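Local coordinates for protein ribonucleoside-diphosphate reductase subunit beta (Clostridium botulinum, PDB 6ZJK) that forms the iron-binding R2 subunit of a ribonucleotide reductase, which probably generates the radical needed to reduce ribonucleoside diphosphates to deoxyribonucleoside diphosphates, at residues His258-Glu262 against Glu263-Glu267. Sequence-based numbering, arbitrary orientation.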
loop_
_atom_site.group_PDB
_atom_site.type_symbol
_atom_site.label_atom_id
_atom_site.label_comp_id
_atom_site.label_asym_id
_atom_site.label_seq_id
_atom_site.Cartn_x
_atom_site.Cartn_y
_atom_site.Cartn_z
ATOM N N HIS A 258 15.148 -27.524 2.382
ATOM C CA HIS A 258 15.904 -27.910 3.570
ATOM C C HIS A 258 15.338 -27.288 4.844
ATOM O O HIS A 258 15.557 -27.838 5.929
ATOM C CB HIS A 258 17.378 -27.530 3.412
ATOM C CG HIS A 258 17.609 -26.056 3.272
ATOM N ND1 HIS A 258 17.395 -25.375 2.089
ATOM C CD2 HIS A 258 18.007 -25.126 4.172
ATOM C CE1 HIS A 258 17.662 -24.094 2.266
ATOM N NE2 HIS A 258 18.035 -23.915 3.522
ATOM N N ILE A 259 14.613 -26.173 4.744
ATOM C CA ILE A 259 13.982 -25.588 5.930
ATOM C C ILE A 259 12.608 -26.195 6.197
ATOM O O ILE A 259 12.243 -26.441 7.354
ATOM C CB ILE A 259 13.895 -24.053 5.780
ATOM C CG1 ILE A 259 15.285 -23.443 5.701
ATOM C CG2 ILE A 259 13.145 -23.452 6.953
ATOM C CD1 ILE A 259 16.057 -23.631 6.986
ATOM N N PHE A 260 11.856 -26.499 5.136
ATOM C CA PHE A 260 10.535 -27.109 5.258
ATOM C C PHE A 260 10.675 -28.595 5.569
ATOM O O PHE A 260 10.432 -29.470 4.737
ATOM C CB PHE A 260 9.728 -26.910 3.990
ATOM C CG PHE A 260 9.000 -25.612 3.936
ATOM C CD1 PHE A 260 9.679 -24.424 3.740
ATOM C CD2 PHE A 260 7.620 -25.581 4.064
ATOM C CE1 PHE A 260 8.983 -23.216 3.673
ATOM C CE2 PHE A 260 6.917 -24.378 4.004
ATOM C CZ PHE A 260 7.598 -23.201 3.810
ATOM N N THR A 261 11.061 -28.868 6.809
ATOM C CA THR A 261 11.159 -30.245 7.245
ATOM C C THR A 261 9.763 -30.789 7.532
ATOM O O THR A 261 8.787 -30.039 7.642
ATOM C CB THR A 261 12.051 -30.355 8.487
ATOM O OG1 THR A 261 11.485 -29.598 9.568
ATOM C CG2 THR A 261 13.450 -29.826 8.190
ATOM N N GLU A 262 9.654 -32.118 7.637
ATOM C CA GLU A 262 8.538 -32.846 8.232
ATOM C C GLU A 262 8.047 -32.137 9.484
ATOM O O GLU A 262 6.861 -32.210 9.815
ATOM C CB GLU A 262 8.910 -34.297 8.534
ATOM C CG GLU A 262 7.724 -35.247 8.420
ATOM C CD GLU A 262 8.114 -36.625 7.894
ATOM O OE1 GLU A 262 7.591 -37.039 6.834
ATOM O OE2 GLU A 262 8.959 -37.293 8.535
ATOM N N GLU A 263 9.062 -31.780 10.270
ATOM C CA GLU A 263 8.772 -31.231 11.587
ATOM C C GLU A 263 8.184 -29.830 11.468
ATOM O O GLU A 263 7.164 -29.526 12.090
ATOM C CB GLU A 263 10.050 -31.201 12.440
ATOM C CG GLU A 263 9.846 -31.381 13.958
ATOM C CD GLU A 263 9.980 -30.080 14.775
ATOM O OE1 GLU A 263 9.189 -29.864 15.720
ATOM O OE2 GLU A 263 10.883 -29.269 14.474
ATOM N N LEU A 264 8.738 -28.974 10.602
ATOM C CA LEU A 264 8.168 -27.629 10.500
ATOM C C LEU A 264 6.762 -27.664 9.907
ATOM O O LEU A 264 5.892 -26.883 10.312
ATOM C CB LEU A 264 9.085 -26.701 9.695
ATOM C CG LEU A 264 8.504 -25.283 9.618
ATOM C CD1 LEU A 264 8.885 -24.539 10.888
ATOM C CD2 LEU A 264 9.003 -24.518 8.416
ATOM N N GLU A 265 6.479 -28.564 8.965
ATOM C CA GLU A 265 5.110 -28.674 8.476
ATOM C C GLU A 265 4.158 -29.106 9.588
ATOM O O GLU A 265 3.009 -28.654 9.624
ATOM C CB GLU A 265 5.043 -29.648 7.298
ATOM C CG GLU A 265 5.957 -29.259 6.130
ATOM C CD GLU A 265 5.607 -29.973 4.833
ATOM O OE1 GLU A 265 5.407 -31.218 4.851
ATOM O OE2 GLU A 265 5.545 -29.282 3.788
ATOM N N GLU A 266 4.622 -29.938 10.527
ATOM C CA GLU A 266 3.754 -30.282 11.653
ATOM C C GLU A 266 3.544 -29.079 12.565
ATOM O O GLU A 266 2.441 -28.872 13.080
ATOM C CB GLU A 266 4.338 -31.460 12.441
ATOM C CG GLU A 266 3.376 -32.071 13.470
ATOM C CD GLU A 266 2.055 -32.512 12.844
ATOM O OE1 GLU A 266 2.067 -33.058 11.719
ATOM O OE2 GLU A 266 0.995 -32.323 13.481
ATOM N N GLU A 267 4.564 -28.231 12.719
ATOM C CA GLU A 267 4.334 -27.025 13.511
ATOM C C GLU A 267 3.309 -26.105 12.848
ATOM O O GLU A 267 2.457 -25.516 13.525
ATOM C CB GLU A 267 5.669 -26.305 13.715
ATOM C CG GLU A 267 6.798 -27.177 14.185
ATOM C CD GLU A 267 8.045 -26.366 14.493
ATOM O OE1 GLU A 267 7.908 -25.180 14.886
ATOM O OE2 GLU A 267 9.161 -26.905 14.314
#
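T261 caps the start of helix 262-287 by gripping the amide of L264, a local N-cap contact at the end of the loop that follows helix 225-255. The evidence is the bond from L264 N to T261 OG1, 3.0 Å long with an N-H...O angle of 157°. A chi1 of 61° sets OG1 between the threonine's own N and carbonyl carbon, which turns the hydroxyl to the first turn of the helix and leaves CG2 beside the backbone N. The same residue contributes its carbonyl: E265 N donates to T261 O at 3.0 Å, nearly straight at 169°, and E265 CG lies 3.3 Å from that oxygen. One residue further along, E266 N donates to E262 O over a longer 3.3 Å.

Just ahead of the cap comes an inverse gamma turn centred on F260, closed by T261 N on I259 O at 2.8 Å. L264 packs back on this turn, its CD2 3.9 Å from I259 O. E265 OE2 sits at the edge of the F260 ring, 4.3 Å from F260 CD2. The side chains of I259, F260 and L264 all touch L194, so loop and first helical turn pack together on helix 190-220, while a salt bridge from E265 OE2 to K253 ties the new helix to helix 225-255.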